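Local coordinates for synaptic vesicle membrane protein VAT-1 homolog-like (Homo sapiens, PDB 4A27) that belongs to the quinone oxidoreductase branch of the zinc-containing alcohol dehydrogenase family and is probably an oxidoreductase, although its substrate is not established, at residues 32-37 with 72-77; 26-31 with 100-105; 85-90 with 115-120; 64-69 with 91-96; 38-43 with 95-100. All coordinates share one frame; numbering follows the deposited sequence.

Contact 1: residues 32-37 with 72-77; sequences ELKIRV and VEALGD. With EDO (1,2-ethanediol), chain D.
Lys-34 and Ala-74 face each other as a hydrogen-bonded antiparallel pair, the Lys-34 N to Ala-74 O bond measuring 2.9 Å and running nearly straight. The carbonyl of the same Lys-34 receives the amide of Glu-73 at 2.9 Å (N to O) and, more weakly, that of Ala-74. Two residues of strand 67-75 thus stand against one of strand 32-42, which is a classic beta bulge, and the register slips so that Ile-35 pairs with Val-72. The packed side of the ribbon carries Leu-33, Ile-35, Val-72 and Leu-75. Here Leu-33 CB lies 4.2 Å from Leu-75 CD2, and Val-88 and Ala-90 of strand 87-91 close over Ile-35. The other side is looser and more polar: Arg-36 and Glu-73 are partly open to solvent, while Lys-34 remains buried. With CG anti to the backbone N (chi1 178°), the extended Glu-73 reaches out between two bases. Its OE1 takes Arg-36 NE at 2.9 Å on the syn side, close to the guanidinium plane, although the two flat groups are turned 57° apart; a second bond from Arg-36 NH2 is weak. Its OE2 is only a long ion-pair partner of Lys-34, with 3.7 Å to NZ, and that ammonium has a stronger mate in Glu-27. The aliphatic part of Lys-34 runs past the Ala-74 methyl, CD to CB 4.0 Å. A 1,2-ethanediol, probably from the crystallisation liquor, accepts a weak bond from Arg-36 NH1. A bulged antiparallel pair with one apolar and one charged face suits the curled sheet of the GroES-like domain of medium-chain dehydrogenases.

Contact 2: residues 26-31 with 100-105; sequences PEPQDG and VVCTPV
Cys-102 puts its sulfur against the backbone between Glu-27 and Pro-28, and most of the apolar packing gathers there. SG lies 3.4 Å from Glu-27 C and 3.5 Å from Pro-28 N, so the thiol meets the peptide link itself. The two proline rings approach the same sulfur, Pro-26 through CB and Pro-28 through CD, each at 4.0 Å from SG. The side chain is brought there by a chi1 of -74°, which sets SG anti to its own carbonyl carbon. Farther back along the strand, Pro-26 CD makes a looser contact with Val-100 CG1.

Residues 26-31 form an irregular connection that runs in nearly the same direction as strand 100-104 and leads into strand 32-42 of the GroES-like domain; strands 32-42 and 100-104 are antiparallel neighbours in its sheet.

Between the two segments the one hydrogen bond lies at the far end, where Val-105 N donates to Gly-31 O at 2.9 Å, in the carbonyl plane. The same oxygen receives a CA-H...O contact from Pro-104 and touches Val-105 CG1 at 3.6 Å. Gly-31 has a positive phi of 75°, a conformation that favours glycine.

The carboxylate of Glu-27 turns away to Lys-34 of strand 32-42 in a salt bridge.

Contact 3: residues 85-90 with 115-120; sequences GDRVMA and MSFSEA
Arg-87 buries more surface here than any other residue, and it does so by holding a carbonyl while lying over an aromatic ring. Its guanidinium meets Met-115 O end-on with both terminal nitrogens, NH2 at 2.9 Å and NH1 at 3.2 Å from that one oxygen, which lies within 1° of the guanidinium plane. The NH2 bond is the straighter of the two. A bend at chi3 (74°) turns the end of the chain to this position. NH1 also has a weak bond to Pro-112 O.

Phe-117, with the second-largest area covered in this contact, receives the same guanidinium over one face. Arg-87 CZ stands 4.4 Å from the ring centroid in a cation-pi contact, and NH2 sits 3.7 Å above the ring plane near its centre. The two flat groups are inclined at 51°, so this is no parallel stack; Arg-87 NE is closest to the ring rim, 3.5 Å from CZ of Phe-117. A leucine in place of Arg-87 would probably leave Met-115 O without its two donors and the face of Phe-117 without its cationic partner.

The ring belongs to the first turn of helix 117-121, which packs beside strand 87-91 of the GroES-like domain. Ser-116 is its N-cap: OG accepts from Glu-119 N at 3.1 Å, and a weak return bond from Ser-116 N to Glu-119 OE1 completes a capping box.

Met-89 makes the third large contribution, pointing at the same helix one turn later. Its CB lies 4.2 Å from the Ala-120 methyl, and its extended chain passes SD alongside Ala-120 O; Val-297 and Ile-301 of helix 290-305 also touch this methionine.

Contact 4: residues 64-69 with 91-96; sequences PGFECS and FVNYNA
Phe-66 presents the edge of its ring to the face of Tyr-94. Its CE1 stands 3.8 Å above the tyrosine plane, over the centre, while CZ is 3.7 Å from Tyr-94 CE1. The centroids are 4.8 Å apart and the planes meet at 58°, so the pair is edge-to-face but well short of perpendicular. The two side chains run alongside each other in the same direction. Phe-66 gets there although its CB bond points away from residues 91-96: a chi1 of -62° swings the ring back, and its rim passes Val-92 O with CD1 at 3.4 Å. Pro-64 CA comes up to the edge of the tyrosine ring. An alanine at Tyr-94 is likely to leave the Phe-66 edge without its aromatic face and the ring freer to turn.

The backbones are joined at two points. Val-92 N gives a 2.9 Å bond to Phe-66 O, and Ala-96 N a longer one to Gly-65 O; both donors lie above the carbonyl plane by about 50°. CA-H...O contacts reinforce the first junction, from Phe-91 CA to Phe-66 O and from Phe-66 CA to Val-92 O. Gly-65 allows the close approach, since a side chain there would press on the Ala-96 methyl, which already lies 3.2 Å from Gly-65 O. Beyond, Glu-67 and Phe-91 form a non-hydrogen-bonded antiparallel pair, the Glu-67 carboxylate turning to the side chains of Lys-337 and Asn-43 and the backbone N of Met-125. An inverse gamma turn centred on Asn-93 bends the connection leaving strand 87-91, and the whole closes the buried end of the antiparallel 67-75/87-91 pair in the GroES-like domain.

Contact 5: residues 38-43 with 95-100; sequences KACGLN and NAWAEV
The indole of Trp-97 meets residues 38-43 mainly along its pyrrole side. At the edge, in the ring plane, lies Gly-41 O, 3.5 Å from NE1. Cys-40 and Leu-42 approach obliquely, over neither a clean face nor an edge: Cys-40 CB is 3.6 Å from CD1 of Trp-97, and Leu-42 CG is 4.2 Å from CZ2 at the benzene end. The sulfur of Cys-40 adds a sulfur-aromatic contact, 4.9 Å from the centroid of the five-membered ring and 61° off its normal. The same SG lies 3.4 Å from Ala-96 O.

The polar edge is bridged by water. One molecule donates to Gly-41 O at 2.6 Å and accepts from Trp-97 NE1 at 2.9 Å, so that the buried indole N-H and the strand carbonyl are both satisfied through it.

Trp-97 is the centre of an inverse gamma turn in the connection that leads to strand 100-104, and strand 32-42 of the GroES-like domain passes beside it. A weak bond from Ala-98 N to Ala-96 O closes the turn. With chi1 at -61° the indole is directed from this turn toward Cys-40 and Leu-42.

Further around the tryptophan stand Val-322 and Met-326 of helix 322-330, Leu-340 of strand 337-341 and Val-7 of strand 4-9. Leu-42 touches the same helix through Ala-325 and Ile-329, and shares Leu-340 with the indole.

Contacts 4 and 5 are buried and share Asn-95 and Ala-96, so the connection between strands 87-91 and 100-104 meets strand 67-75 in one and strand 32-42 in the other; aromatic rings dominate both, with a water added in contact 5. Contact 2 is a surface contact, held by a thiol, prolines and a single backbone bond. Contacts 1 and 3 are partly buried: the first pairs strands 32-42 and 67-75 through backbone bonds and adds a salt-bridge network, the second sets an arginine on a carbonyl and a ring. Lys-34 joins contact 1 to contact 2 through Glu-27, and Ser-69 OG joins contact 4 to contact 3 at Phe-117 O.

Contact 1: residues 32-37 with 72-77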
# COMPACT_ATOMS: atom_id res chain seq x y z
N GLU A 32 25.35 14.02 -19.10
CA GLU A 32 25.58 12.58 -19.20
C GLU A 32 27.01 12.30 -18.77
O GLU A 32 27.81 13.22 -18.67
CB GLU A 32 25.39 12.08 -20.64
CG GLU A 32 23.97 12.21 -21.16
CD GLU A 32 23.79 11.54 -22.52
OE1 GLU A 32 24.79 11.41 -23.28
OE2 GLU A 32 22.65 11.12 -22.83
N LEU A 33 27.32 11.05 -18.46
CA LEU A 33 28.71 10.64 -18.45
C LEU A 33 28.92 9.39 -19.29
O LEU A 33 27.96 8.73 -19.69
CB LEU A 33 29.29 10.55 -17.03
CG LEU A 33 28.53 9.78 -15.95
CD1 LEU A 33 28.86 8.32 -16.14
CD2 LEU A 33 28.90 10.25 -14.55
N LYS A 34 30.19 9.14 -19.61
CA LYS A 34 30.62 8.04 -20.44
C LYS A 34 31.27 7.02 -19.54
O LYS A 34 32.16 7.36 -18.74
CB LYS A 34 31.64 8.56 -21.45
CG LYS A 34 32.13 7.54 -22.47
CD LYS A 34 33.26 8.16 -23.32
CE LYS A 34 33.90 7.19 -24.31
NZ LYS A 34 34.91 7.88 -25.20
N ILE A 35 30.83 5.76 -19.68
CA ILE A 35 31.26 4.66 -18.82
C ILE A 35 31.91 3.57 -19.65
O ILE A 35 31.33 3.09 -20.65
CB ILE A 35 30.05 4.00 -18.00
CG1 ILE A 35 29.44 4.99 -17.02
CG2 ILE A 35 30.58 2.77 -17.24
CD1 ILE A 35 28.16 4.53 -16.28
N ARG A 36 33.10 3.17 -19.22
CA ARG A 36 33.83 2.05 -19.80
C ARG A 36 33.31 0.83 -19.05
O ARG A 36 33.59 0.69 -17.86
CB ARG A 36 35.34 2.25 -19.60
CG ARG A 36 36.26 1.04 -19.92
CD ARG A 36 36.28 0.65 -21.38
NE ARG A 36 37.11 1.61 -22.12
CZ ARG A 36 37.63 1.41 -23.33
NH1 ARG A 36 37.42 0.27 -23.99
NH2 ARG A 36 38.36 2.36 -23.88
N VAL A 37 32.57 -0.03 -19.74
CA VAL A 37 31.76 -1.05 -19.10
C VAL A 37 32.60 -2.23 -18.73
O VAL A 37 33.42 -2.69 -19.52
CB VAL A 37 30.62 -1.51 -20.03
CG1 VAL A 37 29.82 -2.74 -19.45
CG2 VAL A 37 29.73 -0.34 -20.32
N VAL A 72 34.11 5.53 -15.01
CA VAL A 72 33.87 6.80 -15.68
C VAL A 72 35.10 7.18 -16.47
O VAL A 72 36.20 7.40 -15.92
CB VAL A 72 33.55 7.95 -14.69
CG1 VAL A 72 33.31 9.26 -15.46
CG2 VAL A 72 32.36 7.61 -13.83
N GLU A 73 34.89 7.26 -17.78
CA GLU A 73 35.97 7.53 -18.73
C GLU A 73 35.92 8.96 -19.26
O GLU A 73 36.93 9.46 -19.72
CB GLU A 73 35.89 6.51 -19.87
CG GLU A 73 36.91 6.70 -20.96
CD GLU A 73 37.06 5.46 -21.82
OE1 GLU A 73 37.51 4.41 -21.31
OE2 GLU A 73 36.71 5.54 -23.02
N ALA A 74 34.76 9.61 -19.22
CA ALA A 74 34.64 11.02 -19.62
C ALA A 74 33.35 11.68 -19.10
O ALA A 74 32.32 11.00 -18.94
CB ALA A 74 34.74 11.17 -21.15
N LEU A 75 33.41 12.99 -18.85
CA LEU A 75 32.27 13.78 -18.34
C LEU A 75 31.64 14.62 -19.44
O LEU A 75 32.33 15.11 -20.32
CB LEU A 75 32.70 14.71 -17.21
CG LEU A 75 33.36 14.01 -16.01
CD1 LEU A 75 33.51 14.97 -14.82
CD2 LEU A 75 32.57 12.80 -15.60
N GLY A 76 30.32 14.75 -19.39
CA GLY A 76 29.59 15.65 -20.28
C GLY A 76 29.57 17.03 -19.67
O GLY A 76 29.96 17.21 -18.51
N ASP A 77 29.13 18.01 -20.45
CA ASP A 77 29.19 19.41 -20.04
C ASP A 77 28.60 19.74 -18.64
O ASP A 77 29.35 20.17 -17.76
CB ASP A 77 28.56 20.29 -21.14
CG ASP A 77 29.54 20.60 -22.30
OD1 ASP A 77 30.78 20.46 -22.14
OD2 ASP A 77 29.07 21.01 -23.39
C1 EDO D . 38.39 -3.96 -21.33
O1 EDO D . 37.59 -3.21 -20.39
C2 EDO D . 37.63 -4.26 -22.63
O2 EDO D . 37.04 -3.05 -23.15

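Contact 2: residues 26-31 with 100-105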
# COMPACT_ATOMS: atom_id res chain seq x y z
N PRO A 26 29.75 6.02 -28.36
CA PRO A 26 29.00 7.25 -28.09
C PRO A 26 29.85 8.25 -27.28
O PRO A 26 30.83 7.87 -26.66
CB PRO A 26 27.80 6.75 -27.28
CG PRO A 26 28.31 5.54 -26.58
CD PRO A 26 29.31 4.90 -27.51
N GLU A 27 29.48 9.53 -27.33
CA GLU A 27 30.13 10.55 -26.52
C GLU A 27 29.07 11.21 -25.64
O GLU A 27 27.90 11.27 -26.02
CB GLU A 27 30.85 11.61 -27.39
CG GLU A 27 32.14 11.11 -28.09
CD GLU A 27 33.24 10.66 -27.10
OE1 GLU A 27 33.35 11.23 -25.99
OE2 GLU A 27 34.00 9.73 -27.43
N PRO A 28 29.46 11.68 -24.45
CA PRO A 28 28.50 12.18 -23.47
C PRO A 28 27.93 13.55 -23.83
O PRO A 28 28.67 14.48 -24.08
CB PRO A 28 29.33 12.26 -22.17
CG PRO A 28 30.70 12.48 -22.64
CD PRO A 28 30.82 11.65 -23.89
N GLN A 29 26.60 13.65 -23.85
CA GLN A 29 25.93 14.91 -24.04
C GLN A 29 25.92 15.68 -22.72
O GLN A 29 26.40 15.18 -21.70
CB GLN A 29 24.50 14.66 -24.52
CG GLN A 29 24.43 13.80 -25.77
CD GLN A 29 23.26 14.17 -26.66
OE1 GLN A 29 22.21 13.51 -26.64
NE2 GLN A 29 23.40 15.26 -27.42
N ASP A 30 25.37 16.89 -22.73
CA ASP A 30 25.23 17.67 -21.50
C ASP A 30 24.49 16.85 -20.43
O ASP A 30 23.45 16.22 -20.70
CB ASP A 30 24.53 19.01 -21.75
N GLY A 31 25.05 16.82 -19.22
CA GLY A 31 24.43 16.08 -18.12
C GLY A 31 24.55 14.56 -18.17
O GLY A 31 23.92 13.87 -17.37
N VAL A 100 31.25 0.44 -24.12
CA VAL A 100 31.08 1.82 -23.65
C VAL A 100 29.62 2.25 -23.73
O VAL A 100 28.89 1.88 -24.66
CB VAL A 100 31.97 2.84 -24.47
CG1 VAL A 100 31.83 4.24 -23.94
CG2 VAL A 100 33.46 2.45 -24.45
N VAL A 101 29.23 3.03 -22.71
CA VAL A 101 27.86 3.46 -22.47
C VAL A 101 27.87 4.92 -22.05
O VAL A 101 28.67 5.33 -21.21
CB VAL A 101 27.20 2.56 -21.34
CG1 VAL A 101 26.17 3.29 -20.56
CG2 VAL A 101 26.59 1.27 -21.94
N CYS A 102 26.94 5.70 -22.59
CA CYS A 102 26.66 7.03 -22.08
C CYS A 102 25.26 7.01 -21.47
O CYS A 102 24.35 6.39 -22.01
CB CYS A 102 26.78 8.07 -23.21
SG CYS A 102 28.53 8.42 -23.69
N THR A 103 25.10 7.68 -20.33
CA THR A 103 23.79 7.73 -19.65
C THR A 103 23.69 8.99 -18.76
O THR A 103 24.71 9.46 -18.22
CB THR A 103 23.54 6.42 -18.78
OG1 THR A 103 22.14 6.25 -18.48
CG2 THR A 103 24.38 6.46 -17.49
N PRO A 104 22.46 9.55 -18.64
CA PRO A 104 22.29 10.74 -17.81
C PRO A 104 22.75 10.51 -16.37
O PRO A 104 22.54 9.43 -15.82
CB PRO A 104 20.78 11.00 -17.87
CG PRO A 104 20.34 10.41 -19.15
CD PRO A 104 21.22 9.19 -19.36
N VAL A 105 23.41 11.50 -15.79
CA VAL A 105 24.05 11.37 -14.50
C VAL A 105 23.06 10.98 -13.36
O VAL A 105 23.49 10.41 -12.36
CB VAL A 105 24.78 12.70 -14.12
CG1 VAL A 105 23.76 13.79 -13.75
CG2 VAL A 105 25.78 12.47 -12.99

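Contact 3: residues 85-90 with 115-120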
# COMPACT_ATOMS: atom_id res chain seq x y z
N GLY A 85 37.73 8.00 -13.71
CA GLY A 85 38.29 6.93 -12.86
C GLY A 85 37.35 6.46 -11.75
O GLY A 85 37.65 5.48 -11.09
N ASP A 86 36.27 7.20 -11.49
CA ASP A 86 35.26 6.81 -10.50
C ASP A 86 34.59 5.49 -10.94
O ASP A 86 34.29 5.28 -12.10
CB ASP A 86 34.19 7.90 -10.33
CG ASP A 86 34.64 9.05 -9.41
OD1 ASP A 86 35.64 8.92 -8.66
OD2 ASP A 86 33.98 10.11 -9.45
N ARG A 87 34.44 4.58 -10.00
CA ARG A 87 33.84 3.28 -10.26
C ARG A 87 32.38 3.43 -10.00
O ARG A 87 32.00 3.95 -8.95
CB ARG A 87 34.47 2.24 -9.35
CG ARG A 87 35.97 2.13 -9.56
CD ARG A 87 36.67 1.33 -8.49
NE ARG A 87 36.42 -0.10 -8.62
CZ ARG A 87 35.55 -0.82 -7.91
NH1 ARG A 87 34.78 -0.28 -6.97
NH2 ARG A 87 35.43 -2.11 -8.18
N VAL A 88 31.54 2.99 -10.95
CA VAL A 88 30.11 3.25 -10.87
C VAL A 88 29.24 2.08 -11.32
O VAL A 88 29.71 1.16 -12.00
CB VAL A 88 29.77 4.45 -11.71
CG1 VAL A 88 30.50 5.67 -11.13
CG2 VAL A 88 30.18 4.17 -13.20
N MET A 89 27.98 2.13 -10.93
CA MET A 89 26.96 1.27 -11.49
C MET A 89 25.87 2.18 -12.00
O MET A 89 25.76 3.33 -11.55
CB MET A 89 26.43 0.29 -10.44
CG MET A 89 25.72 0.93 -9.27
SD MET A 89 25.30 -0.24 -7.93
CE MET A 89 24.91 0.94 -6.61
N ALA A 90 25.05 1.70 -12.92
CA ALA A 90 24.20 2.62 -13.63
C ALA A 90 23.07 1.91 -14.32
O ALA A 90 23.21 0.75 -14.71
CB ALA A 90 25.02 3.44 -14.68
N MET A 115 33.36 -3.16 -3.38
CA MET A 115 32.41 -3.81 -4.26
C MET A 115 33.02 -4.07 -5.65
O MET A 115 33.44 -3.15 -6.31
CB MET A 115 31.14 -2.95 -4.35
CG MET A 115 30.02 -3.61 -5.16
SD MET A 115 28.54 -2.55 -5.31
CE MET A 115 27.89 -2.83 -3.66
N SER A 116 33.05 -5.33 -6.09
CA SER A 116 33.65 -5.70 -7.35
C SER A 116 32.70 -5.28 -8.46
O SER A 116 31.53 -4.96 -8.17
CB SER A 116 33.83 -7.21 -7.43
OG SER A 116 32.55 -7.80 -7.52
N PHE A 117 33.18 -5.25 -9.70
CA PHE A 117 32.32 -4.82 -10.83
C PHE A 117 31.18 -5.80 -11.09
O PHE A 117 30.08 -5.38 -11.46
CB PHE A 117 33.12 -4.61 -12.12
CG PHE A 117 34.05 -3.44 -12.06
CD1 PHE A 117 33.55 -2.14 -12.05
CD2 PHE A 117 35.42 -3.62 -11.96
CE1 PHE A 117 34.40 -1.05 -11.97
CE2 PHE A 117 36.28 -2.54 -11.87
CZ PHE A 117 35.76 -1.25 -11.87
N SER A 118 31.45 -7.10 -10.91
CA SER A 118 30.43 -8.13 -11.11
C SER A 118 29.32 -8.01 -10.05
O SER A 118 28.15 -8.05 -10.37
CB SER A 118 31.02 -9.55 -11.15
OG SER A 118 31.67 -9.86 -9.95
N GLU A 119 29.67 -7.84 -8.78
CA GLU A 119 28.65 -7.54 -7.75
C GLU A 119 27.80 -6.31 -8.07
O GLU A 119 26.59 -6.30 -7.80
CB GLU A 119 29.32 -7.25 -6.41
CG GLU A 119 29.46 -8.42 -5.50
CD GLU A 119 30.01 -8.01 -4.13
OE1 GLU A 119 31.05 -7.31 -4.06
OE2 GLU A 119 29.41 -8.39 -3.13
N ALA A 120 28.48 -5.24 -8.54
CA ALA A 120 27.85 -3.97 -8.79
C ALA A 120 26.81 -4.04 -9.91
O ALA A 120 25.77 -3.40 -9.80
CB ALA A 120 28.93 -2.84 -9.12

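Contact 4: residues 64-69 with 91-96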
# COMPACT_ATOMS: atom_id res chain seq x y z
N PRO A 64 20.73 -4.32 -26.57
CA PRO A 64 19.95 -4.53 -25.33
C PRO A 64 20.70 -4.20 -24.03
O PRO A 64 21.88 -3.85 -24.07
CB PRO A 64 19.68 -6.03 -25.33
CG PRO A 64 20.21 -6.56 -26.62
CD PRO A 64 21.23 -5.60 -27.10
N GLY A 65 19.96 -4.29 -22.92
CA GLY A 65 20.51 -4.24 -21.57
C GLY A 65 20.24 -2.93 -20.87
O GLY A 65 20.35 -1.85 -21.48
N PHE A 66 19.95 -3.02 -19.57
CA PHE A 66 19.51 -1.87 -18.77
C PHE A 66 20.40 -1.54 -17.56
O PHE A 66 20.14 -0.56 -16.85
CB PHE A 66 18.10 -2.13 -18.27
CG PHE A 66 17.11 -2.27 -19.37
CD1 PHE A 66 16.66 -1.15 -20.06
CD2 PHE A 66 16.66 -3.50 -19.76
CE1 PHE A 66 15.77 -1.27 -21.10
CE2 PHE A 66 15.76 -3.62 -20.79
CZ PHE A 66 15.32 -2.50 -21.47
N GLU A 67 21.40 -2.37 -17.30
CA GLU A 67 22.10 -2.34 -16.00
C GLU A 67 23.53 -2.68 -16.28
O GLU A 67 23.79 -3.67 -16.94
CB GLU A 67 21.46 -3.39 -15.11
CG GLU A 67 22.11 -3.71 -13.79
CD GLU A 67 21.31 -4.80 -13.07
OE1 GLU A 67 20.81 -5.77 -13.72
OE2 GLU A 67 21.15 -4.65 -11.87
N CYS A 68 24.47 -1.87 -15.81
CA CYS A 68 25.86 -2.13 -16.02
C CYS A 68 26.68 -1.54 -14.89
O CYS A 68 26.16 -0.78 -14.05
CB CYS A 68 26.30 -1.54 -17.36
SG CYS A 68 26.39 0.30 -17.35
N SER A 69 27.96 -1.89 -14.87
CA SER A 69 28.93 -1.23 -13.97
C SER A 69 30.23 -1.02 -14.75
O SER A 69 30.52 -1.72 -15.71
CB SER A 69 29.19 -2.06 -12.71
OG SER A 69 29.81 -3.31 -13.05
N PHE A 91 21.94 2.61 -14.41
CA PHE A 91 20.83 2.16 -15.22
C PHE A 91 21.01 2.82 -16.57
O PHE A 91 21.47 3.95 -16.64
CB PHE A 91 19.48 2.63 -14.65
CG PHE A 91 19.07 1.96 -13.37
CD1 PHE A 91 18.58 0.67 -13.38
CD2 PHE A 91 19.12 2.63 -12.14
CE1 PHE A 91 18.19 0.07 -12.20
CE2 PHE A 91 18.73 2.03 -10.97
CZ PHE A 91 18.25 0.77 -11.00
N VAL A 92 20.57 2.18 -17.61
CA VAL A 92 20.66 2.79 -18.91
C VAL A 92 19.50 2.28 -19.73
O VAL A 92 19.10 1.12 -19.58
CB VAL A 92 22.06 2.56 -19.55
CG1 VAL A 92 22.35 1.13 -19.71
CG2 VAL A 92 22.15 3.27 -20.91
N ASN A 93 18.89 3.18 -20.50
CA ASN A 93 17.68 2.84 -21.22
C ASN A 93 18.10 2.16 -22.50
O ASN A 93 18.20 2.79 -23.54
CB ASN A 93 16.82 4.11 -21.47
CG ASN A 93 15.39 3.79 -21.93
OD1 ASN A 93 14.98 2.64 -22.02
ND2 ASN A 93 14.63 4.83 -22.19
N TYR A 94 18.37 0.87 -22.40
CA TYR A 94 18.97 0.08 -23.50
C TYR A 94 20.42 0.46 -23.61
O TYR A 94 20.89 1.36 -22.90
CB TYR A 94 18.27 0.28 -24.86
CG TYR A 94 16.88 -0.25 -24.89
CD1 TYR A 94 16.63 -1.59 -25.17
CD2 TYR A 94 15.81 0.56 -24.61
CE1 TYR A 94 15.34 -2.10 -25.18
CE2 TYR A 94 14.51 0.06 -24.60
CZ TYR A 94 14.29 -1.28 -24.88
OH TYR A 94 12.99 -1.76 -24.89
N ASN A 95 21.13 -0.26 -24.47
CA ASN A 95 22.54 0.06 -24.79
C ASN A 95 23.58 -0.32 -23.75
O ASN A 95 24.74 -0.00 -23.91
CB ASN A 95 22.73 1.53 -25.17
CG ASN A 95 22.00 1.90 -26.44
OD1 ASN A 95 22.25 1.33 -27.48
ND2 ASN A 95 21.08 2.82 -26.35
N ALA A 96 23.18 -1.08 -22.73
CA ALA A 96 24.13 -1.50 -21.71
C ALA A 96 25.09 -2.59 -22.19
O ALA A 96 26.20 -2.65 -21.69
CB ALA A 96 23.40 -1.95 -20.45

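Contact 5: residues 38-43 with 95-100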
# COMPACT_ATOMS: atom_id res chain seq x y z
N LYS A 38 32.44 -2.70 -17.50
CA LYS A 38 33.13 -3.91 -17.04
C LYS A 38 32.16 -5.10 -16.93
O LYS A 38 32.56 -6.24 -17.14
CB LYS A 38 33.76 -3.66 -15.70
CG LYS A 38 34.84 -2.60 -15.72
CD LYS A 38 36.13 -3.18 -16.28
CE LYS A 38 37.28 -2.20 -16.26
NZ LYS A 38 38.55 -3.00 -16.31
N ALA A 39 30.92 -4.83 -16.53
CA ALA A 39 29.93 -5.89 -16.44
C ALA A 39 28.55 -5.35 -16.63
O ALA A 39 28.28 -4.17 -16.37
CB ALA A 39 30.06 -6.57 -15.09
N CYS A 40 27.66 -6.25 -17.04
CA CYS A 40 26.28 -5.97 -17.30
C CYS A 40 25.39 -7.02 -16.63
O CYS A 40 25.65 -8.26 -16.68
CB CYS A 40 25.98 -6.05 -18.83
SG CYS A 40 27.27 -5.44 -19.97
N GLY A 41 24.26 -6.55 -16.16
CA GLY A 41 23.23 -7.40 -15.58
C GLY A 41 22.36 -8.05 -16.64
O GLY A 41 22.05 -7.44 -17.67
N LEU A 42 22.05 -9.32 -16.44
CA LEU A 42 21.03 -10.00 -17.27
C LEU A 42 19.72 -10.01 -16.49
O LEU A 42 19.69 -10.43 -15.33
CB LEU A 42 21.47 -11.42 -17.56
CG LEU A 42 21.82 -11.70 -19.01
CD1 LEU A 42 23.18 -12.31 -19.08
CD2 LEU A 42 20.74 -12.62 -19.58
N ASN A 43 18.67 -9.48 -17.11
CA ASN A 43 17.38 -9.45 -16.48
C ASN A 43 16.33 -10.12 -17.35
O ASN A 43 16.44 -10.16 -18.58
CB ASN A 43 16.98 -7.99 -16.17
CG ASN A 43 17.93 -7.32 -15.19
OD1 ASN A 43 17.81 -7.53 -13.98
ND2 ASN A 43 18.90 -6.52 -15.69
N ASN A 95 21.13 -0.26 -24.47
CA ASN A 95 22.54 0.06 -24.79
C ASN A 95 23.58 -0.32 -23.75
O ASN A 95 24.74 -0.00 -23.91
CB ASN A 95 22.73 1.53 -25.17
CG ASN A 95 22.00 1.90 -26.44
OD1 ASN A 95 22.25 1.33 -27.48
ND2 ASN A 95 21.08 2.82 -26.35
N ALA A 96 23.18 -1.08 -22.73
CA ALA A 96 24.13 -1.50 -21.71
C ALA A 96 25.09 -2.59 -22.19
O ALA A 96 26.20 -2.65 -21.69
CB ALA A 96 23.40 -1.95 -20.45
N TRP A 97 24.69 -3.46 -23.12
CA TRP A 97 25.56 -4.57 -23.54
C TRP A 97 26.62 -4.18 -24.58
O TRP A 97 26.64 -4.71 -25.69
CB TRP A 97 24.74 -5.75 -24.07
CG TRP A 97 23.82 -6.34 -23.04
CD1 TRP A 97 23.77 -6.03 -21.70
CD2 TRP A 97 22.88 -7.41 -23.24
NE1 TRP A 97 22.83 -6.81 -21.07
CE2 TRP A 97 22.25 -7.64 -21.99
CE3 TRP A 97 22.46 -8.14 -24.36
CZ2 TRP A 97 21.25 -8.60 -21.82
CZ3 TRP A 97 21.48 -9.08 -24.20
CH2 TRP A 97 20.88 -9.30 -22.93
N ALA A 98 27.53 -3.31 -24.18
CA ALA A 98 28.57 -2.76 -25.05
C ALA A 98 29.76 -2.39 -24.17
O ALA A 98 29.64 -2.28 -22.94
CB ALA A 98 28.05 -1.54 -25.82
N GLU A 99 30.91 -2.22 -24.80
CA GLU A 99 32.12 -1.83 -24.11
C GLU A 99 32.05 -0.44 -23.51
O GLU A 99 32.75 -0.15 -22.54
CB GLU A 99 33.34 -1.96 -25.06
CG GLU A 99 33.68 -3.42 -25.35
CD GLU A 99 34.83 -3.63 -26.33
OE1 GLU A 99 34.92 -2.90 -27.35
OE2 GLU A 99 35.62 -4.56 -26.08
N VAL A 100 31.25 0.44 -24.12
CA VAL A 100 31.08 1.82 -23.65
C VAL A 100 29.62 2.25 -23.73
O VAL A 100 28.89 1.88 -24.66
CB VAL A 100 31.97 2.84 -24.47
CG1 VAL A 100 31.83 4.24 -23.94
CG2 VAL A 100 33.46 2.45 -24.45
O HOH W 1 22.54 -5.07 -18.71